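PDB 6IA5: phage-like element PBSX protein XepA from Bacillus subtilis, which has no known function, forms a pentamer, and does not seem to take part in host cell lysis despite its place in the prophage lytic cassette. Local coordinates for residues Val65-Val70 against Gln137-Gly142; Ile84-Asn89 against Leu114-Tyr119; Asn91-Thr96 against Tyr118-Tyr123. All coordinates share one frame; numbering follows the deposited sequence.

Contact 1 of 3, residues Val65-Val70 against Gln137-Gly142; sequences VLISKV and QSVGAG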
loop_
_atom_site.group_PDB
_atom_site.type_symbol
_atom_site.label_atom_id
_atom_site.label_comp_id
_atom_site.label_asym_id
_atom_site.label_seq_id
_atom_site.Cartn_x
_atom_site.Cartn_y
_atom_site.Cartn_z
ATOM N N VAL E 65 35.229 -0.916 2.420
ATOM C CA VAL E 65 33.913 -1.068 1.828
ATOM C C VAL E 65 33.216 -2.210 2.560
ATOM O O VAL E 65 33.697 -3.337 2.527
ATOM C CB VAL E 65 33.994 -1.328 0.314
ATOM C CG1 VAL E 65 32.607 -1.541 -0.293
ATOM C CG2 VAL E 65 34.731 -0.198 -0.375
ATOM N N LEU E 66 32.102 -1.904 3.234
ATOM C CA LEU E 66 31.473 -2.941 4.031
ATOM C C LEU E 66 30.479 -3.714 3.162
ATOM O O LEU E 66 29.380 -3.236 2.905
ATOM C CB LEU E 66 30.872 -2.377 5.321
ATOM C CG LEU E 66 30.917 -3.458 6.396
ATOM C CD1 LEU E 66 31.669 -3.103 7.643
ATOM C CD2 LEU E 66 29.624 -4.246 6.490
ATOM N N ILE E 67 30.880 -4.918 2.732
ATOM C CA ILE E 67 30.075 -5.720 1.821
ATOM C C ILE E 67 28.796 -6.167 2.524
ATOM O O ILE E 67 28.863 -6.790 3.581
ATOM C CB ILE E 67 30.868 -6.922 1.258
ATOM C CG1 ILE E 67 32.183 -6.501 0.582
ATOM C CG2 ILE E 67 29.999 -7.730 0.314
ATOM C CD1 ILE E 67 32.021 -5.391 -0.448
ATOM N N SER E 68 27.634 -5.872 1.908
ATOM C CA SER E 68 26.340 -6.233 2.480
ATOM C C SER E 68 25.684 -7.396 1.729
ATOM O O SER E 68 24.823 -8.072 2.287
ATOM C CB SER E 68 25.435 -5.019 2.497
ATOM O OG SER E 68 25.208 -4.618 1.148
ATOM N N LYS E 69 26.048 -7.603 0.454
ATOM C CA LYS E 69 25.302 -8.550 -0.379
ATOM C C LYS E 69 26.179 -9.026 -1.530
ATOM O O LYS E 69 27.177 -8.386 -1.886
ATOM C CB LYS E 69 24.030 -7.897 -0.963
ATOM C CG LYS E 69 24.265 -6.672 -1.836
ATOM C CD LYS E 69 22.952 -6.037 -2.340
ATOM C CE LYS E 69 23.209 -4.889 -3.291
ATOM N NZ LYS E 69 21.957 -4.177 -3.669
ATOM N N VAL E 70 25.788 -10.157 -2.125
ATOM C CA VAL E 70 26.597 -10.776 -3.158
ATOM C C VAL E 70 25.670 -11.435 -4.166
ATOM O O VAL E 70 24.574 -11.874 -3.818
ATOM C CB VAL E 70 27.622 -11.776 -2.559
ATOM C CG1 VAL E 70 26.970 -12.980 -1.896
ATOM C CG2 VAL E 70 28.646 -12.235 -3.600
ATOM N N GLN E 137 31.251 -12.605 -9.955
ATOM C CA GLN E 137 30.765 -12.236 -8.636
ATOM C C GLN E 137 30.614 -10.716 -8.540
ATOM O O GLN E 137 31.566 -9.990 -8.826
ATOM C CB GLN E 137 31.749 -12.728 -7.581
ATOM C CG GLN E 137 31.296 -12.450 -6.146
ATOM C CD GLN E 137 32.255 -13.082 -5.166
ATOM O OE1 GLN E 137 33.350 -12.552 -4.911
ATOM N NE2 GLN E 137 31.870 -14.240 -4.631
ATOM N N SER E 138 29.411 -10.264 -8.135
ATOM C CA SER E 138 29.158 -8.862 -7.819
ATOM C C SER E 138 28.877 -8.745 -6.321
ATOM O O SER E 138 28.290 -9.651 -5.729
ATOM C CB SER E 138 27.998 -8.295 -8.611
ATOM O OG SER E 138 28.288 -8.266 -10.005
ATOM N N VAL E 139 29.310 -7.625 -5.736
ATOM C CA VAL E 139 29.043 -7.301 -4.341
ATOM C C VAL E 139 28.438 -5.901 -4.284
ATOM O O VAL E 139 28.645 -5.097 -5.193
ATOM C CB VAL E 139 30.317 -7.386 -3.479
ATOM C CG1 VAL E 139 30.826 -8.829 -3.362
ATOM C CG2 VAL E 139 31.410 -6.445 -3.978
ATOM N N GLY E 140 27.683 -5.623 -3.215
ATOM C CA GLY E 140 27.162 -4.286 -2.972
ATOM C C GLY E 140 27.396 -3.890 -1.525
ATOM O O GLY E 140 27.956 -4.669 -0.747
ATOM N N ALA E 141 26.964 -2.675 -1.182
ATOM C CA ALA E 141 27.206 -2.099 0.125
ATOM C C ALA E 141 26.281 -0.896 0.303
ATOM O O ALA E 141 25.906 -0.262 -0.691
ATOM C CB ALA E 141 28.644 -1.649 0.174
ATOM N N GLY E 142 25.970 -0.559 1.567
ATOM C CA GLY E 142 25.368 0.731 1.882
ATOM C C GLY E 142 23.864 0.792 1.600
ATOM O O GLY E 142 23.236 -0.193 1.157
HETATM O O HOH W 1 27.062 -1.926 3.824
HETATM O O HOH W 2 23.368 -2.903 0.920
#
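Val70 CG2 approaches the flat side-chain amide of Gln137 from out of its plane, displaced past the rim of the group toward CG and NE2, and lies 3.7 Å from Gln137 CG. The two side chains cross obliquely, and the amide nitrogen, Gln137 NE2, is itself hydrogen-bonded to Gln56 OE1. The backbone joins the segments through two hydrogen bonds: Ser68 N donates to Gly140 O over 2.9 Å, almost straight at 170°, and Gly140 N in return reaches Lys69 O at 3.1 Å.

The start of strand 69-76 pairs here with the end of its antiparallel neighbour, strand 133-140: Lys69 and Gly140 form a hydrogen-bonded pair, Val70 and Val139 a non-hydrogen-bonded one with CA atoms 4.4 Å apart. The valines share one face of the sheet. On that side Ile67 turns its CD1 to within 3.7 Å of Val139 CG2, and Tyr119 and Phe121 of strand 118-125 close over the group. Lys69 leaves from the other face. Its CG stands between the backbone N and the carbonyl carbon (chi1 59°), and the extended chain beyond runs over Gly140, putting Lys69 CE 4.0 Å from Gly140 CA. Lys69 also makes a cation-pi contact with Trp111, and its NZ continues to Asp145 and Glu143 O of a neighbouring subunit.

Past the paired residues, Ala141 CB lies 4.0 Å from Val65 CG1, and two waters take over from direct bonds. One links Leu66 O to Gly142 N; the other joins Ser68 OG to Gly142 O.

Chemically, the contact separates its two faces: a hydrocarbon side turned into the interior between two sheets, and a lysine side, the chain lying over Gly140, whose ammonium is paired across the subunit interface.

Contact 2 of 3, residues Ile84-Asn89 against Leu114-Tyr119; sequences IEESDN and LSKRYY. With ACT (acetate ion), chain B.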
loop_
_atom_site.group_PDB
_atom_site.type_symbol
_atom_site.label_atom_id
_atom_site.label_comp_id
_atom_site.label_asym_id
_atom_site.label_seq_id
_atom_site.Cartn_x
_atom_site.Cartn_y
_atom_site.Cartn_z
ATOM N N ILE E 84 26.485 -20.354 -2.743
ATOM C CA ILE E 84 26.945 -19.168 -2.044
ATOM C C ILE E 84 26.971 -19.530 -0.570
ATOM O O ILE E 84 25.959 -19.973 -0.023
ATOM C CB ILE E 84 26.045 -17.933 -2.297
ATOM C CG1 ILE E 84 25.979 -17.571 -3.786
ATOM C CG2 ILE E 84 26.529 -16.756 -1.450
ATOM C CD1 ILE E 84 25.125 -16.318 -4.076
ATOM N N GLU E 85 28.128 -19.321 0.070
ATOM C CA GLU E 85 28.289 -19.829 1.424
ATOM C C GLU E 85 28.883 -18.757 2.330
ATOM O O GLU E 85 29.536 -17.824 1.862
ATOM C CB GLU E 85 29.173 -21.077 1.380
ATOM C CG GLU E 85 28.680 -22.073 0.348
ATOM C CD GLU E 85 29.287 -23.455 0.463
ATOM O OE1 GLU E 85 30.537 -23.545 0.378
ATOM O OE2 GLU E 85 28.532 -24.411 0.670
ATOM N N GLU E 86 28.670 -18.931 3.635
ATOM C CA GLU E 86 29.090 -17.952 4.617
ATOM C C GLU E 86 29.756 -18.656 5.800
ATOM O O GLU E 86 29.480 -19.831 6.079
ATOM C CB GLU E 86 27.870 -17.186 5.118
ATOM C CG GLU E 86 27.241 -16.287 4.061
ATOM C CD GLU E 86 26.116 -15.448 4.640
ATOM O OE1 GLU E 86 26.419 -14.606 5.553
ATOM O OE2 GLU E 86 24.945 -15.678 4.213
ATOM N N SER E 87 30.617 -17.911 6.501
ATOM C CA SER E 87 31.340 -18.450 7.635
ATOM C C SER E 87 31.694 -17.322 8.594
ATOM O O SER E 87 32.110 -16.257 8.149
ATOM C CB SER E 87 32.609 -19.127 7.153
ATOM O OG SER E 87 33.400 -19.560 8.264
ATOM N N ASP E 88 31.581 -17.585 9.908
ATOM C CA ASP E 88 32.053 -16.632 10.899
ATOM C C ASP E 88 33.526 -16.825 11.226
ATOM O O ASP E 88 34.141 -15.916 11.775
ATOM C CB ASP E 88 31.134 -16.571 12.117
ATOM C CG ASP E 88 30.128 -15.435 11.960
ATOM O OD1 ASP E 88 30.551 -14.337 11.463
ATOM O OD2 ASP E 88 28.943 -15.665 12.273
ATOM N N ASN E 89 34.112 -17.978 10.864
ATOM C CA ASN E 89 35.510 -18.202 11.229
ATOM C C ASN E 89 36.400 -18.458 10.016
ATOM O O ASN E 89 37.580 -18.737 10.183
ATOM C CB ASN E 89 35.663 -19.334 12.248
ATOM C CG ASN E 89 35.066 -20.639 11.769
ATOM O OD1 ASN E 89 34.897 -20.849 10.573
ATOM N ND2 ASN E 89 34.723 -21.521 12.696
ATOM N N LEU E 114 24.162 -10.747 3.239
ATOM C CA LEU E 114 25.081 -11.546 4.030
ATOM C C LEU E 114 24.895 -11.239 5.514
ATOM O O LEU E 114 24.495 -10.124 5.875
ATOM C CB LEU E 114 26.497 -11.194 3.572
ATOM C CG LEU E 114 26.800 -11.568 2.119
ATOM C CD1 LEU E 114 28.136 -10.974 1.706
ATOM C CD2 LEU E 114 26.782 -13.097 1.929
ATOM N N SER E 115 25.241 -12.212 6.367
ATOM C CA SER E 115 25.187 -11.962 7.804
ATOM C C SER E 115 26.468 -12.357 8.537
ATOM O O SER E 115 26.842 -11.673 9.480
ATOM C CB SER E 115 23.962 -12.539 8.453
ATOM O OG SER E 115 23.642 -13.766 7.850
ATOM N N LYS E 116 27.158 -13.418 8.094
ATOM C CA LYS E 116 28.381 -13.816 8.773
ATOM C C LYS E 116 29.534 -12.988 8.217
ATOM O O LYS E 116 29.358 -12.249 7.254
ATOM C CB LYS E 116 28.616 -15.316 8.576
ATOM C CG LYS E 116 27.428 -16.174 8.970
ATOM C CD LYS E 116 27.742 -17.636 9.045
ATOM C CE LYS E 116 26.520 -18.400 9.524
ATOM N NZ LYS E 116 26.764 -19.862 9.506
ATOM N N ARG E 117 30.729 -13.175 8.781
ATOM C CA ARG E 117 31.853 -12.323 8.445
ATOM C C ARG E 117 32.399 -12.585 7.032
ATOM O O ARG E 117 32.817 -11.647 6.356
ATOM C CB ARG E 117 32.925 -12.420 9.527
ATOM C CG ARG E 117 34.129 -11.546 9.222
ATOM C CD ARG E 117 35.035 -11.433 10.425
ATOM N NE ARG E 117 36.201 -10.715 9.951
ATOM C CZ ARG E 117 37.231 -10.370 10.713
ATOM N NH1 ARG E 117 37.271 -10.726 11.981
ATOM N NH2 ARG E 117 38.227 -9.679 10.195
ATOM N N TYR E 118 32.415 -13.848 6.591
ATOM C CA TYR E 118 33.087 -14.249 5.361
ATOM C C TYR E 118 32.074 -14.870 4.408
ATOM O O TYR E 118 31.157 -15.565 4.855
ATOM C CB TYR E 118 34.169 -15.304 5.650
ATOM C CG TYR E 118 35.228 -14.839 6.616
ATOM C CD1 TYR E 118 36.341 -14.144 6.167
ATOM C CD2 TYR E 118 35.099 -15.059 7.980
ATOM C CE1 TYR E 118 37.312 -13.692 7.048
ATOM C CE2 TYR E 118 36.055 -14.612 8.875
ATOM C CZ TYR E 118 37.168 -13.939 8.399
ATOM O OH TYR E 118 38.122 -13.490 9.259
ATOM N N TYR E 119 32.269 -14.623 3.106
ATOM C CA TYR E 119 31.444 -15.231 2.069
ATOM C C TYR E 119 32.365 -15.913 1.058
ATOM O O TYR E 119 33.546 -15.561 0.966
ATOM C CB TYR E 119 30.523 -14.193 1.399
ATOM C CG TYR E 119 31.227 -13.031 0.743
ATOM C CD1 TYR E 119 31.611 -11.916 1.485
ATOM C CD2 TYR E 119 31.528 -13.040 -0.616
ATOM C CE1 TYR E 119 32.279 -10.850 0.900
ATOM C CE2 TYR E 119 32.180 -11.967 -1.216
ATOM C CZ TYR E 119 32.557 -10.871 -0.456
ATOM O OH TYR E 119 33.234 -9.839 -1.043
HETATM C C ACT B . 30.157 -20.780 11.233
HETATM O O ACT B . 31.395 -20.585 11.356
HETATM O OXT ACT B . 29.408 -19.811 11.061
HETATM C CH3 ACT B . 29.493 -22.144 11.295
HETATM O O HOH W 3 28.962 -13.654 4.772
HETATM O O HOH W 4 23.000 -14.246 5.148
#
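Glu86 OE1 is the centre of the first shell, receiving two successive backbone N-H groups of the loop that leads into strand 118-125. Ser115 N comes in on the syn side at 2.8 Å, and Lys116 N approaches nearly end-on to the C-O bond at 2.9 Å; both bonds are close to straight (167°). With CG placed anti to the carbonyl carbon (chi1 -68°) and the chain extended beyond it, Glu86 carries its carboxylate along the loop, its CD 3.6 Å from Leu114 CD2. A water bridges Glu86 OE2 and Ser115 OG, and Thr96 also binds OE2.

Two residues further along, Asp88 OD1 takes Arg117 N at 2.9 Å from above its carboxylate plane, 44° out of it. Leu106 N of a neighbouring subunit shares the same oxygen. Between the two acids, Ser87 and Tyr118 form an antiparallel hydrogen-bonded pair, with Ser87 N to Tyr118 O and Tyr118 N to Ser87 O both 2.9 Å. The Tyr118 ring presents an edge to the carbonyl oxygens of Ser87 and Asp88, Arg117 CG lying over one face.

Outside this, Ser87 OG accepts from Asn89 N in an ST turn and is also hydrogen-bonded to Val92 O. An acetate, probably from the crystallisation liquor, binds Lys116 NZ at 3.1 Å through OXT and, weakly, Asp88 N; Lys116 NZ also meets Thr94.

One acid near the strand end and one just past it thus gather three consecutive loop N-H groups, an array that would favour ionised carboxylates and probably helps hold the loop that leads into Tyr118.

Contact 3 of 3, residues Asn91-Thr96 against Tyr118-Tyr123; sequences NVWTTT and YYRFRY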
loop_
_atom_site.group_PDB
_atom_site.type_symbol
_atom_site.label_atom_id
_atom_site.label_comp_id
_atom_site.label_asym_id
_atom_site.label_seq_id
_atom_site.Cartn_x
_atom_site.Cartn_y
_atom_site.Cartn_z
ATOM N N ASN E 91 36.418 -20.975 8.189
ATOM C CA ASN E 91 36.872 -22.349 8.304
ATOM C C ASN E 91 35.684 -23.292 8.145
ATOM O O ASN E 91 35.718 -24.214 7.345
ATOM C CB ASN E 91 37.574 -22.599 9.640
ATOM C CG ASN E 91 38.182 -23.983 9.678
ATOM O OD1 ASN E 91 39.046 -24.306 8.861
ATOM N ND2 ASN E 91 37.703 -24.815 10.589
ATOM N N VAL E 92 34.624 -23.073 8.927
ATOM C CA VAL E 92 33.420 -23.875 8.793
ATOM C C VAL E 92 32.377 -23.039 8.045
ATOM O O VAL E 92 32.117 -21.890 8.412
ATOM C CB VAL E 92 32.933 -24.337 10.178
ATOM C CG1 VAL E 92 31.592 -25.048 10.111
ATOM C CG2 VAL E 92 33.998 -25.180 10.887
ATOM N N TRP E 93 31.799 -23.634 6.992
ATOM C CA TRP E 93 30.972 -22.944 6.007
ATOM C C TRP E 93 29.535 -23.459 6.084
ATOM O O TRP E 93 29.319 -24.658 6.212
ATOM C CB TRP E 93 31.580 -23.122 4.604
ATOM C CG TRP E 93 32.856 -22.346 4.493
ATOM C CD1 TRP E 93 34.119 -22.787 4.786
ATOM C CD2 TRP E 93 32.995 -20.951 4.149
ATOM N NE1 TRP E 93 35.037 -21.776 4.622
ATOM C CE2 TRP E 93 34.375 -20.633 4.233
ATOM C CE3 TRP E 93 32.098 -19.942 3.758
ATOM C CZ2 TRP E 93 34.870 -19.359 3.938
ATOM C CZ3 TRP E 93 32.590 -18.678 3.479
ATOM C CH2 TRP E 93 33.956 -18.389 3.574
ATOM N N THR E 94 28.558 -22.549 5.994
ATOM C CA THR E 94 27.177 -22.955 5.765
ATOM C C THR E 94 26.720 -22.425 4.402
ATOM O O THR E 94 27.198 -21.388 3.959
ATOM C CB THR E 94 26.271 -22.507 6.919
ATOM O OG1 THR E 94 26.427 -21.092 7.019
ATOM C CG2 THR E 94 26.647 -23.149 8.240
ATOM N N THR E 95 25.816 -23.157 3.745
ATOM C CA THR E 95 25.322 -22.797 2.428
ATOM C C THR E 95 24.135 -21.859 2.577
ATOM O O THR E 95 23.143 -22.235 3.210
ATOM C CB THR E 95 24.855 -24.036 1.649
ATOM O OG1 THR E 95 25.982 -24.915 1.628
ATOM C CG2 THR E 95 24.458 -23.689 0.229
ATOM N N THR E 96 24.209 -20.673 1.963
ATOM C CA THR E 96 23.093 -19.739 2.062
ATOM C C THR E 96 22.201 -19.882 0.832
ATOM O O THR E 96 20.992 -19.691 0.920
ATOM C CB THR E 96 23.571 -18.288 2.156
ATOM O OG1 THR E 96 24.510 -18.224 3.227
ATOM C CG2 THR E 96 22.444 -17.291 2.343
ATOM N N TYR E 118 32.415 -13.848 6.591
ATOM C CA TYR E 118 33.087 -14.249 5.361
ATOM C C TYR E 118 32.074 -14.870 4.408
ATOM O O TYR E 118 31.157 -15.565 4.855
ATOM C CB TYR E 118 34.169 -15.304 5.650
ATOM C CG TYR E 118 35.228 -14.839 6.616
ATOM C CD1 TYR E 118 36.341 -14.144 6.167
ATOM C CD2 TYR E 118 35.099 -15.059 7.980
ATOM C CE1 TYR E 118 37.312 -13.692 7.048
ATOM C CE2 TYR E 118 36.055 -14.612 8.875
ATOM C CZ TYR E 118 37.168 -13.939 8.399
ATOM O OH TYR E 118 38.122 -13.490 9.259
ATOM N N TYR E 119 32.269 -14.623 3.106
ATOM C CA TYR E 119 31.444 -15.231 2.069
ATOM C C TYR E 119 32.365 -15.913 1.058
ATOM O O TYR E 119 33.546 -15.561 0.966
ATOM C CB TYR E 119 30.523 -14.193 1.399
ATOM C CG TYR E 119 31.227 -13.031 0.743
ATOM C CD1 TYR E 119 31.611 -11.916 1.485
ATOM C CD2 TYR E 119 31.528 -13.040 -0.616
ATOM C CE1 TYR E 119 32.279 -10.850 0.900
ATOM C CE2 TYR E 119 32.180 -11.967 -1.216
ATOM C CZ TYR E 119 32.557 -10.871 -0.456
ATOM O OH TYR E 119 33.234 -9.839 -1.043
ATOM N N ARG E 120 31.806 -16.865 0.287
ATOM C CA ARG E 120 32.529 -17.435 -0.835
ATOM C C ARG E 120 31.533 -18.070 -1.794
ATOM O O ARG E 120 30.399 -18.383 -1.410
ATOM C CB ARG E 120 33.502 -18.533 -0.351
ATOM C CG ARG E 120 32.805 -19.847 -0.018
ATOM C CD ARG E 120 33.811 -20.923 0.391
ATOM N NE ARG E 120 33.116 -22.162 0.708
ATOM C CZ ARG E 120 33.707 -23.240 1.227
ATOM N NH1 ARG E 120 35.009 -23.237 1.439
ATOM N NH2 ARG E 120 32.993 -24.307 1.552
ATOM N N PHE E 121 31.983 -18.233 -3.043
ATOM C CA PHE E 121 31.323 -19.099 -3.998
ATOM C C PHE E 121 32.067 -20.432 -4.006
ATOM O O PHE E 121 33.296 -20.468 -3.926
ATOM C CB PHE E 121 31.377 -18.492 -5.405
ATOM C CG PHE E 121 30.440 -17.328 -5.639
ATOM C CD1 PHE E 121 29.673 -16.797 -4.604
ATOM C CD2 PHE E 121 30.336 -16.760 -6.900
ATOM C CE1 PHE E 121 28.822 -15.715 -4.829
ATOM C CE2 PHE E 121 29.496 -15.671 -7.117
ATOM C CZ PHE E 121 28.746 -15.150 -6.088
ATOM N N ARG E 122 31.290 -21.511 -4.118
ATOM C CA ARG E 122 31.824 -22.844 -4.341
ATOM C C ARG E 122 31.002 -23.457 -5.468
ATOM O O ARG E 122 29.777 -23.531 -5.382
ATOM C CB ARG E 122 31.786 -23.660 -3.038
ATOM C CG ARG E 122 32.335 -25.077 -3.157
ATOM C CD ARG E 122 32.413 -25.805 -1.813
ATOM N NE ARG E 122 31.110 -25.936 -1.165
ATOM C CZ ARG E 122 30.196 -26.874 -1.427
ATOM N NH1 ARG E 122 30.458 -27.858 -2.274
ATOM N NH2 ARG E 122 29.002 -26.818 -0.862
ATOM N N TYR E 123 31.681 -23.865 -6.543
ATOM C CA TYR E 123 31.013 -24.427 -7.701
ATOM C C TYR E 123 31.437 -25.892 -7.850
ATOM O O TYR E 123 32.630 -26.164 -7.947
ATOM C CB TYR E 123 31.405 -23.655 -8.961
ATOM C CG TYR E 123 30.626 -24.097 -10.171
ATOM C CD1 TYR E 123 30.986 -25.235 -10.884
ATOM C CD2 TYR E 123 29.498 -23.401 -10.577
ATOM C CE1 TYR E 123 30.249 -25.658 -11.980
ATOM C CE2 TYR E 123 28.743 -23.814 -11.667
ATOM C CZ TYR E 123 29.126 -24.948 -12.371
ATOM O OH TYR E 123 28.390 -25.378 -13.444
#
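This is a surface stack of a cationic side chain on an aromatic one, on the outer face of the four-stranded antiparallel sheet that holds strands 80-87 and 118-125. Trp93, just before strand 94-101, reaches across strand 80-87 to Arg120 on strand 118-125. The backbones stay well apart: even the nearest CA atoms, Trp93 and Tyr119, are 8.7 Å from each other, so side chains bridge the gap.

The guanidinium of Arg120 lies flat on the indole, with planes only 7° apart. Its CZ sits 3.6 Å from the centroid of the Trp93 five-membered ring, 14° off the ring normal, which is a face-on cation-pi geometry. Further back, Arg120 CD stands 3.7 Å from the centroid of the six-membered ring and makes a CH-pi contact over its centre. The two rings therefore receive different parts of one chain. CG of Arg120 lies between the backbone N and the carbonyl carbon (chi1 77°), and the straight run from there to NE lets methylenes and guanidinium follow the same indole face.

At the far end of the indole, Trp93 CH2 touches Tyr118 CB at 3.7 Å, the two side chains crossing at about a right angle, and Tyr119 CA lies in the ring plane at an edge. The salt bridge from Arg120 NH2 to Glu85 OE1 probably helps hold the guanidinium flat. The other oxygen of that carboxylate binds both Arg122 NH2 and Thr95 OG1, which are themselves 4.4 Å apart.

Strand 80-87 thus runs between the two segments: its Ser87 CB lies against the indole face opposite Arg120, sandwiching Trp93, and its Glu85 is on the guanidinium side, while Tyr119 and Phe121 leave the opposite face of strand 118-125 toward strand 133-140 of the facing sheet.

In the fold
Contact 1 is the buried one, in the sheet of strands 69-76 and 133-140; contacts 2 and 3 belong to the facing sheet, 2 partly buried and 3 at the surface. Contacts 2 and 3 share Tyr118 and Tyr119 on strand 118-125, with centres about 6 Å apart; strand 80-87 pairs directly with 118-125 in contact 2 and is spanned by side chains in contact 3. Tyr119 joins the sheets, its OH 3.5 Å from Val139 CG1. Chemistry follows place: contacts 1 and 2 both pair backbones, 1 adding aliphatic packing and 2 carboxylates that bind loop N-H groups, whereas contact 3 is a cation-pi stack. Contacts 1 and 2 also meet neighbouring subunits; contact 3 does not.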